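Local coordinates for protein acidocalcisomal pyrophosphatase (Trypanosoma cruzi, PDB 5CUV) that probably hydrolyses inorganic diphosphate to phosphate with magnesium as cofactor, at residues 81-86 and 104-109; 170-175 and 181-186; 342-347 and 351-356. All coordinates share one frame; numbering follows the deposited sequence.

Contact 1: 81-86 and 104-109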
loop_
_atom_site.group_PDB
_atom_site.type_symbol
_atom_site.label_atom_id
_atom_site.label_comp_id
_atom_site.label_asym_id
_atom_site.label_seq_id
_atom_site.Cartn_x
_atom_site.Cartn_y
_atom_site.Cartn_z
ATOM N N ALA A 81 -28.213 26.547 -36.041
ATOM C CA ALA A 81 -29.385 26.343 -36.901
ATOM C C ALA A 81 -30.077 25.016 -36.545
ATOM O O ALA A 81 -31.303 24.938 -36.504
ATOM C CB ALA A 81 -28.955 26.328 -38.370
ATOM N N ARG A 82 -29.297 23.974 -36.288
ATOM C CA ARG A 82 -29.882 22.687 -35.904
ATOM C C ARG A 82 -30.497 22.837 -34.538
ATOM O O ARG A 82 -31.424 22.149 -34.218
ATOM C CB ARG A 82 -28.852 21.537 -35.863
ATOM C CG ARG A 82 -28.023 21.337 -37.157
ATOM C CD ARG A 82 -27.487 19.926 -37.259
ATOM N NE ARG A 82 -26.638 19.544 -36.123
ATOM C CZ ARG A 82 -25.359 19.203 -36.249
ATOM N NH1 ARG A 82 -24.782 19.189 -37.447
ATOM N NH2 ARG A 82 -24.636 18.891 -35.189
HETATM N N MSE A 83 -29.993 23.743 -33.723
HETATM C CA MSE A 83 -30.560 23.915 -32.397
HETATM C C MSE A 83 -31.889 24.601 -32.536
HETATM O O MSE A 83 -32.839 24.304 -31.777
HETATM C CB MSE A 83 -29.625 24.747 -31.520
HETATM C CG MSE A 83 -30.115 24.912 -30.091
HETATM SE SE MSE A 83 -30.162 23.285 -29.075
HETATM C CE MSE A 83 -28.248 23.099 -28.759
ATOM N N PHE A 84 -31.946 25.507 -33.522
ATOM C CA PHE A 84 -33.139 26.306 -33.814
ATOM C C PHE A 84 -34.286 25.471 -34.261
ATOM O O PHE A 84 -35.420 25.690 -33.856
ATOM C CB PHE A 84 -32.880 27.290 -34.918
ATOM C CG PHE A 84 -33.998 28.246 -35.132
ATOM C CD1 PHE A 84 -34.083 29.407 -34.369
ATOM C CD2 PHE A 84 -34.964 27.997 -36.106
ATOM C CE1 PHE A 84 -35.112 30.314 -34.575
ATOM C CE2 PHE A 84 -36.002 28.893 -36.322
ATOM C CZ PHE A 84 -36.071 30.060 -35.549
ATOM N N SER A 85 -33.978 24.518 -35.126
ATOM C CA SER A 85 -35.000 23.630 -35.664
ATOM C C SER A 85 -35.473 22.692 -34.555
ATOM O O SER A 85 -36.643 22.324 -34.486
ATOM C CB SER A 85 -34.427 22.869 -36.856
ATOM O OG SER A 85 -35.370 21.984 -37.416
ATOM N N ALA A 86 -34.569 22.329 -33.658
ATOM C CA ALA A 86 -34.970 21.454 -32.570
ATOM C C ALA A 86 -36.116 22.137 -31.839
ATOM O O ALA A 86 -37.175 21.547 -31.655
ATOM C CB ALA A 86 -33.804 21.201 -31.594
ATOM N N CYS A 104 -32.469 30.937 -25.686
ATOM C CA CYS A 104 -31.313 31.690 -25.235
ATOM C C CYS A 104 -30.831 31.294 -23.859
ATOM O O CYS A 104 -29.623 31.195 -23.626
ATOM C CB CYS A 104 -31.621 33.177 -25.225
ATOM S SG CYS A 104 -31.416 33.970 -26.815
ATOM N N LYS A 105 -31.779 31.069 -22.945
ATOM C CA LYS A 105 -31.441 30.695 -21.587
ATOM C C LYS A 105 -30.938 29.282 -21.630
ATOM O O LYS A 105 -30.208 28.815 -20.751
ATOM C CB LYS A 105 -32.650 30.845 -20.656
ATOM C CG LYS A 105 -32.960 32.335 -20.327
ATOM C CD LYS A 105 -34.035 32.531 -19.230
ATOM C CE LYS A 105 -34.626 33.979 -19.243
ATOM N NZ LYS A 105 -35.771 34.197 -18.280
ATOM N N TYR A 106 -31.293 28.579 -22.679
ATOM C CA TYR A 106 -30.813 27.236 -22.752
ATOM C C TYR A 106 -29.366 27.269 -23.209
ATOM O O TYR A 106 -28.589 26.464 -22.752
ATOM C CB TYR A 106 -31.660 26.452 -23.720
ATOM C CG TYR A 106 -31.272 25.017 -23.895
ATOM C CD1 TYR A 106 -31.318 24.112 -22.825
ATOM C CD2 TYR A 106 -30.973 24.532 -25.164
ATOM C CE1 TYR A 106 -31.092 22.741 -23.037
ATOM C CE2 TYR A 106 -30.736 23.185 -25.397
ATOM C CZ TYR A 106 -30.800 22.289 -24.338
ATOM O OH TYR A 106 -30.580 20.971 -24.624
ATOM N N LEU A 107 -28.999 28.207 -24.087
ATOM C CA LEU A 107 -27.641 28.277 -24.603
ATOM C C LEU A 107 -26.666 28.902 -23.660
ATOM O O LEU A 107 -25.484 29.066 -23.999
ATOM C CB LEU A 107 -27.590 29.028 -25.901
ATOM C CG LEU A 107 -28.277 28.202 -26.969
ATOM C CD1 LEU A 107 -28.440 29.055 -28.215
ATOM C CD2 LEU A 107 -27.509 26.917 -27.227
ATOM N N GLY A 108 -27.165 29.254 -22.478
ATOM C CA GLY A 108 -26.328 29.848 -21.461
ATOM C C GLY A 108 -26.389 31.350 -21.271
ATOM O O GLY A 108 -25.703 31.868 -20.376
ATOM N N ARG A 109 -27.190 32.067 -22.061
ATOM C CA ARG A 109 -27.239 33.525 -21.905
ATOM C C ARG A 109 -28.131 34.067 -20.764
ATOM O O ARG A 109 -29.216 33.560 -20.478
ATOM C CB ARG A 109 -27.613 34.157 -23.242
ATOM C CG ARG A 109 -27.469 35.656 -23.267
ATOM C CD ARG A 109 -27.660 36.199 -24.666
ATOM N NE ARG A 109 -26.715 35.621 -25.604
ATOM C CZ ARG A 109 -26.373 36.220 -26.731
ATOM N NH1 ARG A 109 -26.914 37.392 -27.007
ATOM N NH2 ARG A 109 -25.495 35.664 -27.564
#
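M83 reaches from helix 73-87 to Y106, the last residue of helix 97-106, and to L107 just beyond it, within an N-terminal helical domain whose helices and short paired strands, 95-96 and 129-130, recall an EF-hand pair. The contact illustrates how one long side chain can span the gap between a helix and the end of another while the backbones stay well apart: the nearest CA atoms, those of M83 and L107, are 9.4 Å from each other.

The first kind of interaction is Met-aromatic. M83 is present as selenomethionine, and its SE approaches the edge of the Y106 ring in the ring plane, 3.7 Å from CE2. The selenium lies 89° off the ring normal, so it addresses the rim of the tyrosine and neither of its faces. The selenomethionine chain runs roughly perpendicular to the tyrosine. With CG of M83 anti to its own backbone nitrogen (chi1 -177°), the chain sets out toward the other helix and then bends at both following torsions, which swings the terminal methyl past the ring edge.

Plain apolar packing accounts for the rest. The side chains of M83 and L107 lie alongside, running in opposite senses. P179, S180 and G256 of the second subunit pack on M83, Y106 and L107 respectively, placing the contact at a subunit interface. The polar end of Y106 is engaged on its own chain, where OH bonds to the carbonyl oxygen of T38.

Backbone hydrogen bonding shapes the second segment. A Schellman motif, with G108 at positive phi, ends the helix just past L107; here R109 N bonds to C104 O at 3.0 Å. CE of M83 also meets CD2 of L107 at 4.2 Å.

Contact 2: 170-175 and 181-186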
loop_
_atom_site.group_PDB
_atom_site.type_symbol
_atom_site.label_atom_id
_atom_site.label_comp_id
_atom_site.label_asym_id
_atom_site.label_seq_id
_atom_site.Cartn_x
_atom_site.Cartn_y
_atom_site.Cartn_z
ATOM N N THR A 170 -5.097 12.407 25.797
ATOM C CA THR A 170 -4.917 11.434 26.852
ATOM C C THR A 170 -3.696 11.840 27.704
ATOM O O THR A 170 -2.756 12.453 27.217
ATOM C CB THR A 170 -4.682 10.054 26.289
ATOM O OG1 THR A 170 -3.528 10.087 25.447
ATOM C CG2 THR A 170 -5.856 9.594 25.507
ATOM N N ARG A 171 -3.709 11.539 28.991
ATOM C CA ARG A 171 -2.550 11.875 29.806
ATOM C C ARG A 171 -2.368 10.777 30.766
ATOM O O ARG A 171 -3.327 10.284 31.317
ATOM C CB ARG A 171 -2.752 13.131 30.615
ATOM C CG ARG A 171 -2.929 14.338 29.811
ATOM C CD ARG A 171 -2.607 15.566 30.659
ATOM N NE ARG A 171 -2.864 16.765 29.869
ATOM C CZ ARG A 171 -3.993 17.471 29.924
ATOM N NH1 ARG A 171 -4.979 17.113 30.752
ATOM N NH2 ARG A 171 -4.154 18.517 29.119
ATOM N N GLU A 172 -1.142 10.351 30.940
ATOM C CA GLU A 172 -0.866 9.315 31.916
ATOM C C GLU A 172 -0.563 10.028 33.237
ATOM O O GLU A 172 -0.265 11.214 33.252
ATOM C CB GLU A 172 0.352 8.497 31.496
ATOM C CG GLU A 172 0.204 7.838 30.145
ATOM C CD GLU A 172 1.394 6.932 29.822
ATOM O OE1 GLU A 172 1.956 7.146 28.741
ATOM O OE2 GLU A 172 1.779 6.022 30.614
ATOM N N THR A 173 -0.665 9.311 34.342
ATOM C CA THR A 173 -0.353 9.872 35.640
ATOM C C THR A 173 -0.063 8.646 36.444
ATOM O O THR A 173 -0.529 7.569 36.113
ATOM C CB THR A 173 -1.544 10.567 36.324
ATOM O OG1 THR A 173 -2.430 9.565 36.840
ATOM C CG2 THR A 173 -2.296 11.510 35.341
ATOM N N GLY A 174 0.699 8.796 37.508
ATOM C CA GLY A 174 1.010 7.652 38.320
ATOM C C GLY A 174 2.224 6.967 37.754
ATOM O O GLY A 174 2.846 7.434 36.793
ATOM N N GLU A 175 2.529 5.826 38.363
ATOM C CA GLU A 175 3.671 4.990 38.048
ATOM C C GLU A 175 3.134 3.717 37.405
ATOM O O GLU A 175 2.226 3.075 37.936
ATOM C CB GLU A 175 4.365 4.621 39.349
ATOM C CG GLU A 175 5.850 4.873 39.473
ATOM C CD GLU A 175 6.434 4.123 40.716
ATOM O OE1 GLU A 175 6.849 2.927 40.565
ATOM O OE2 GLU A 175 6.452 4.710 41.842
ATOM N N TYR A 181 -1.309 4.253 38.493
ATOM C CA TYR A 181 -1.301 4.427 37.054
ATOM C C TYR A 181 -2.707 4.561 36.496
ATOM O O TYR A 181 -3.602 3.776 36.812
ATOM C CB TYR A 181 -0.585 3.252 36.369
ATOM C CG TYR A 181 -0.365 3.502 34.920
ATOM C CD1 TYR A 181 0.597 4.417 34.485
ATOM C CD2 TYR A 181 -1.177 2.912 33.991
ATOM C CE1 TYR A 181 0.722 4.737 33.133
ATOM C CE2 TYR A 181 -1.076 3.211 32.647
ATOM C CZ TYR A 181 -0.133 4.128 32.218
ATOM O OH TYR A 181 -0.116 4.451 30.884
ATOM N N ARG A 182 -2.887 5.568 35.665
ATOM C CA ARG A 182 -4.166 5.803 35.066
ATOM C C ARG A 182 -3.881 6.572 33.777
ATOM O O ARG A 182 -2.902 7.330 33.695
ATOM C CB ARG A 182 -5.022 6.678 35.980
ATOM C CG ARG A 182 -5.493 6.087 37.328
ATOM C CD ARG A 182 -6.594 5.121 37.095
ATOM N NE ARG A 182 -7.151 4.533 38.296
ATOM C CZ ARG A 182 -6.441 3.844 39.192
ATOM N NH1 ARG A 182 -5.131 3.666 39.031
ATOM N NH2 ARG A 182 -7.058 3.283 40.228
ATOM N N VAL A 183 -4.719 6.355 32.767
ATOM C CA VAL A 183 -4.601 7.076 31.543
ATOM C C VAL A 183 -5.905 7.886 31.561
ATOM O O VAL A 183 -6.985 7.322 31.513
ATOM C CB VAL A 183 -4.513 6.131 30.302
ATOM C CG1 VAL A 183 -4.466 6.985 28.976
ATOM C CG2 VAL A 183 -3.259 5.309 30.359
ATOM N N LEU A 184 -5.797 9.217 31.650
ATOM C CA LEU A 184 -6.974 10.122 31.687
ATOM C C LEU A 184 -7.325 10.659 30.315
ATOM O O LEU A 184 -6.440 10.765 29.471
ATOM C CB LEU A 184 -6.709 11.327 32.603
ATOM C CG LEU A 184 -6.278 11.176 34.084
ATOM C CD1 LEU A 184 -7.068 12.148 34.897
ATOM C CD2 LEU A 184 -6.534 9.823 34.599
ATOM N N TYR A 185 -8.602 11.014 30.105
ATOM C CA TYR A 185 -9.079 11.567 28.827
ATOM C C TYR A 185 -9.660 12.986 28.898
ATOM O O TYR A 185 -10.328 13.366 29.840
ATOM C CB TYR A 185 -10.115 10.626 28.207
ATOM C CG TYR A 185 -9.552 9.257 27.819
ATOM C CD1 TYR A 185 -9.412 8.253 28.778
ATOM C CD2 TYR A 185 -9.141 8.978 26.508
ATOM C CE1 TYR A 185 -8.882 7.023 28.455
ATOM C CE2 TYR A 185 -8.594 7.724 26.149
ATOM C CZ TYR A 185 -8.467 6.744 27.133
ATOM O OH TYR A 185 -7.957 5.472 26.856
ATOM N N TYR A 186 -9.395 13.790 27.893
ATOM C CA TYR A 186 -9.921 15.138 27.873
ATOM C C TYR A 186 -10.290 15.537 26.475
ATOM O O TYR A 186 -9.757 15.027 25.500
ATOM C CB TYR A 186 -8.864 16.156 28.287
ATOM C CG TYR A 186 -8.229 15.937 29.610
ATOM C CD1 TYR A 186 -7.334 14.898 29.786
ATOM C CD2 TYR A 186 -8.612 16.699 30.721
ATOM C CE1 TYR A 186 -6.848 14.598 31.023
ATOM C CE2 TYR A 186 -8.138 16.412 31.962
ATOM C CZ TYR A 186 -7.259 15.353 32.119
ATOM O OH TYR A 186 -6.833 14.973 33.374
#
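R171 places CG beside its backbone nitrogen (chi1 -64°) and then runs extended as far as NE, which carries its guanidinium over the ring of Y186. A different torsion serves Y181: CG lies opposite the backbone nitrogen (chi1 -171°), and the phenol reaches along the neighbouring strand to the carboxylate of E172.

Over Y186 the result is a cation-pi contact. R171 NH1 sits 3.0 Å above the ring plane, over the centre, and R171 CZ is 4.3 Å from the centroid. The guanidinium is tilted, its plane 56° from that of the ring, so one nitrogen dips toward the aromatic face. R171 NH2 also forms a salt bridge with E195 of strand 195-198.

These pairs decorate a beta hairpin formed by strands 166-173 and 182-189, antiparallel and in register. R171 and L184 form a hydrogen-bonded pair, with L184 N to R171 O at 2.7 Å and R171 N to L184 O at 2.9 Å. Nearer the turn, R182 N bonds to T173 O at 3.1 Å, while the return bond from T173 N to R182 O is weak.

On the sheet face of T170, E172, V183 and Y185, Y181 OH donates to E172 OE2. OE2 lies at the ring edge near its plane, with the two flat groups almost perpendicular; the short modelled length of the bond is doubtful. Farther along this face, T170 CG2 rests 3.4 Å from Y185 CE2, the two side chains lying side by side, and Y185 OH bonds onward to the carbonyl oxygen of G308.

Contact 3: 342-347 and 351-356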
loop_
_atom_site.group_PDB
_atom_site.type_symbol
_atom_site.label_atom_id
_atom_site.label_comp_id
_atom_site.label_asym_id
_atom_site.label_seq_id
_atom_site.Cartn_x
_atom_site.Cartn_y
_atom_site.Cartn_z
ATOM N N ARG A 342 -8.580 -1.024 3.157
ATOM C CA ARG A 342 -9.410 -0.846 1.977
ATOM C C ARG A 342 -9.675 -2.084 1.122
ATOM O O ARG A 342 -10.569 -2.071 0.282
ATOM C CB ARG A 342 -8.850 0.308 1.138
ATOM C CG ARG A 342 -8.169 -0.069 -0.171
ATOM C CD ARG A 342 -9.188 -0.049 -1.288
ATOM N NE ARG A 342 -8.580 0.034 -2.610
ATOM C CZ ARG A 342 -7.845 1.061 -3.027
ATOM N NH1 ARG A 342 -7.615 2.099 -2.224
ATOM N NH2 ARG A 342 -7.360 1.053 -4.258
ATOM N N PHE A 343 -8.923 -3.157 1.338
ATOM C CA PHE A 343 -9.123 -4.414 0.632
ATOM C C PHE A 343 -9.836 -5.420 1.528
ATOM O O PHE A 343 -10.312 -6.424 1.054
ATOM C CB PHE A 343 -7.801 -4.983 0.188
ATOM C CG PHE A 343 -7.003 -4.033 -0.629
ATOM C CD1 PHE A 343 -7.356 -3.770 -1.942
ATOM C CD2 PHE A 343 -5.905 -3.361 -0.068
ATOM C CE1 PHE A 343 -6.627 -2.842 -2.701
ATOM C CE2 PHE A 343 -5.169 -2.428 -0.815
ATOM C CZ PHE A 343 -5.529 -2.168 -2.136
ATOM N N LEU A 344 -9.914 -5.161 2.828
ATOM C CA LEU A 344 -10.648 -6.059 3.705
ATOM C C LEU A 344 -12.123 -5.646 3.744
ATOM O O LEU A 344 -12.511 -4.797 4.550
ATOM C CB LEU A 344 -10.078 -5.981 5.094
ATOM C CG LEU A 344 -8.726 -6.642 5.241
ATOM C CD1 LEU A 344 -8.204 -6.454 6.654
ATOM C CD2 LEU A 344 -8.879 -8.116 4.935
ATOM N N LYS A 345 -12.964 -6.247 2.902
ATOM C CA LYS A 345 -14.373 -5.856 2.888
ATOM C C LYS A 345 -15.238 -6.582 3.921
ATOM O O LYS A 345 -16.133 -5.971 4.505
ATOM C CB LYS A 345 -14.973 -6.028 1.487
ATOM C CG LYS A 345 -14.154 -5.482 0.296
ATOM C CD LYS A 345 -14.234 -3.988 0.184
ATOM C CE LYS A 345 -13.195 -3.397 -0.791
ATOM N NZ LYS A 345 -13.393 -3.719 -2.261
ATOM N N ASP A 346 -15.024 -7.870 4.159
ATOM C CA ASP A 346 -15.830 -8.549 5.185
ATOM C C ASP A 346 -14.891 -9.534 5.821
ATOM O O ASP A 346 -13.722 -9.561 5.438
ATOM C CB ASP A 346 -17.024 -9.322 4.589
ATOM C CG ASP A 346 -18.224 -9.408 5.548
ATOM O OD1 ASP A 346 -18.025 -9.489 6.766
ATOM O OD2 ASP A 346 -19.385 -9.385 5.080
ATOM N N ILE A 347 -15.426 -10.364 6.735
ATOM C CA ILE A 347 -14.655 -11.341 7.479
ATOM C C ILE A 347 -14.023 -12.436 6.601
ATOM O O ILE A 347 -13.023 -13.022 7.002
ATOM C CB ILE A 347 -15.501 -11.972 8.622
ATOM C CG1 ILE A 347 -14.600 -12.647 9.667
ATOM C CG2 ILE A 347 -16.377 -13.077 8.094
ATOM C CD1 ILE A 347 -13.707 -11.735 10.419
ATOM N N PRO A 351 -8.796 -14.276 5.797
ATOM C CA PRO A 351 -7.911 -15.418 5.540
ATOM C C PRO A 351 -7.196 -15.220 4.219
ATOM O O PRO A 351 -6.257 -15.927 3.919
ATOM C CB PRO A 351 -8.867 -16.618 5.475
ATOM C CG PRO A 351 -10.050 -16.163 6.248
ATOM C CD PRO A 351 -10.202 -14.711 5.780
ATOM N N LYS A 352 -7.646 -14.266 3.419
ATOM C CA LYS A 352 -6.986 -13.987 2.126
ATOM C C LYS A 352 -5.770 -13.045 2.191
ATOM O O LYS A 352 -4.863 -13.162 1.393
ATOM C CB LYS A 352 -7.973 -13.410 1.121
ATOM C CG LYS A 352 -9.238 -14.249 0.956
ATOM C CD LYS A 352 -10.156 -13.481 0.002
ATOM C CE LYS A 352 -11.358 -14.294 -0.454
ATOM N NZ LYS A 352 -11.617 -13.884 -1.898
ATOM N N PHE A 353 -5.747 -12.115 3.131
ATOM C CA PHE A 353 -4.619 -11.225 3.230
ATOM C C PHE A 353 -3.858 -11.500 4.557
ATOM O O PHE A 353 -2.638 -11.309 4.671
ATOM C CB PHE A 353 -5.122 -9.809 3.157
ATOM C CG PHE A 353 -5.843 -9.483 1.863
ATOM C CD1 PHE A 353 -5.135 -9.059 0.730
ATOM C CD2 PHE A 353 -7.228 -9.603 1.772
ATOM C CE1 PHE A 353 -5.811 -8.757 -0.484
ATOM C CE2 PHE A 353 -7.907 -9.307 0.572
ATOM C CZ PHE A 353 -7.200 -8.884 -0.555
ATOM N N LEU A 354 -4.566 -11.982 5.565
ATOM C CA LEU A 354 -3.913 -12.266 6.811
ATOM C C LEU A 354 -4.140 -13.764 7.115
ATOM O O LEU A 354 -4.727 -14.135 8.101
ATOM C CB LEU A 354 -4.466 -11.314 7.887
ATOM C CG LEU A 354 -4.165 -9.839 7.459
ATOM C CD1 LEU A 354 -4.975 -8.825 8.191
ATOM C CD2 LEU A 354 -2.731 -9.516 7.704
ATOM N N PRO A 355 -3.664 -14.650 6.236
ATOM C CA PRO A 355 -3.891 -16.059 6.539
ATOM C C PRO A 355 -3.374 -16.335 7.919
ATOM O O PRO A 355 -2.368 -15.720 8.312
ATOM C CB PRO A 355 -3.075 -16.786 5.480
ATOM C CG PRO A 355 -1.998 -15.815 5.074
ATOM C CD PRO A 355 -2.749 -14.470 5.092
ATOM N N GLY A 356 -4.046 -17.239 8.643
ATOM C CA GLY A 356 -3.638 -17.608 9.974
ATOM C C GLY A 356 -4.173 -16.697 11.073
ATOM O O GLY A 356 -4.274 -17.086 12.262
#
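F343 presents its CB over one face of the F353 ring, 4.0 Å from CZ, while its own ring turns off from segment 351-356. Its carbonyl oxygen comes 3.8 Å from F353 CE2. The ring that departs from this contact stacks on F343 of the fourth subunit, and that neighbouring F343 also packs on F353, so the aromatic cluster spans two chains.

L344 follows, touching two residues with its two methyls. CG stands beside the backbone nitrogen and opposite the carbonyl carbon (chi1 -73°), which directs the isobutyl group toward F353 and L354. CD2 approaches F353 CD2 at 3.9 Å, obliquely to the ring, the two side chains overlapping with opposite headings. CD1 meets CD1 of L354 at 4.3 Å.

The segments thus pack the loop after strand 326-335 against the short helix 350-353 and the residue that follows it, largely through apolar side chains, in the pyrophosphatase domain. The contact lies close to a ligand pocket: the side chain of L344 is about 9 Å from a bound D-malate (nearest atoms), and L344 O accepts a bond from NZ of K314, a residue of that pocket.

The amides of K345 and D346 both bond to D349 OD2. D346 then turns its carboxylate back on the chain: OD1 accepts I347 N at 2.7 Å on its anti side, and also binds K388 N, so two amide donors meet one carboxylate oxygen. At I347 it is the backbone that touches the helix, its O lying 3.5 Å from CD of P351.

In the fold
The three contacts fall in series along the chain and share no secondary-structure element. Contact 1 is a largely buried apolar meeting of a helix with the end of another in the N-terminal domain, its centre about 70 Å from that of contact 2. Contact 2 is a more exposed hairpin, rich in backbone bonds and charged side chains; contact 3 is a partly buried loop-helix packing, aromatic and aliphatic, with no hydrogen bond between its segments. The assembly brings distant parts together: P179 and S180, which cover contact 1 from a neighbouring subunit, belong to the turn joining the strands of contact 2 there, whereas contact 3 meets the fourth subunit through its phenylalanines and the third through L354.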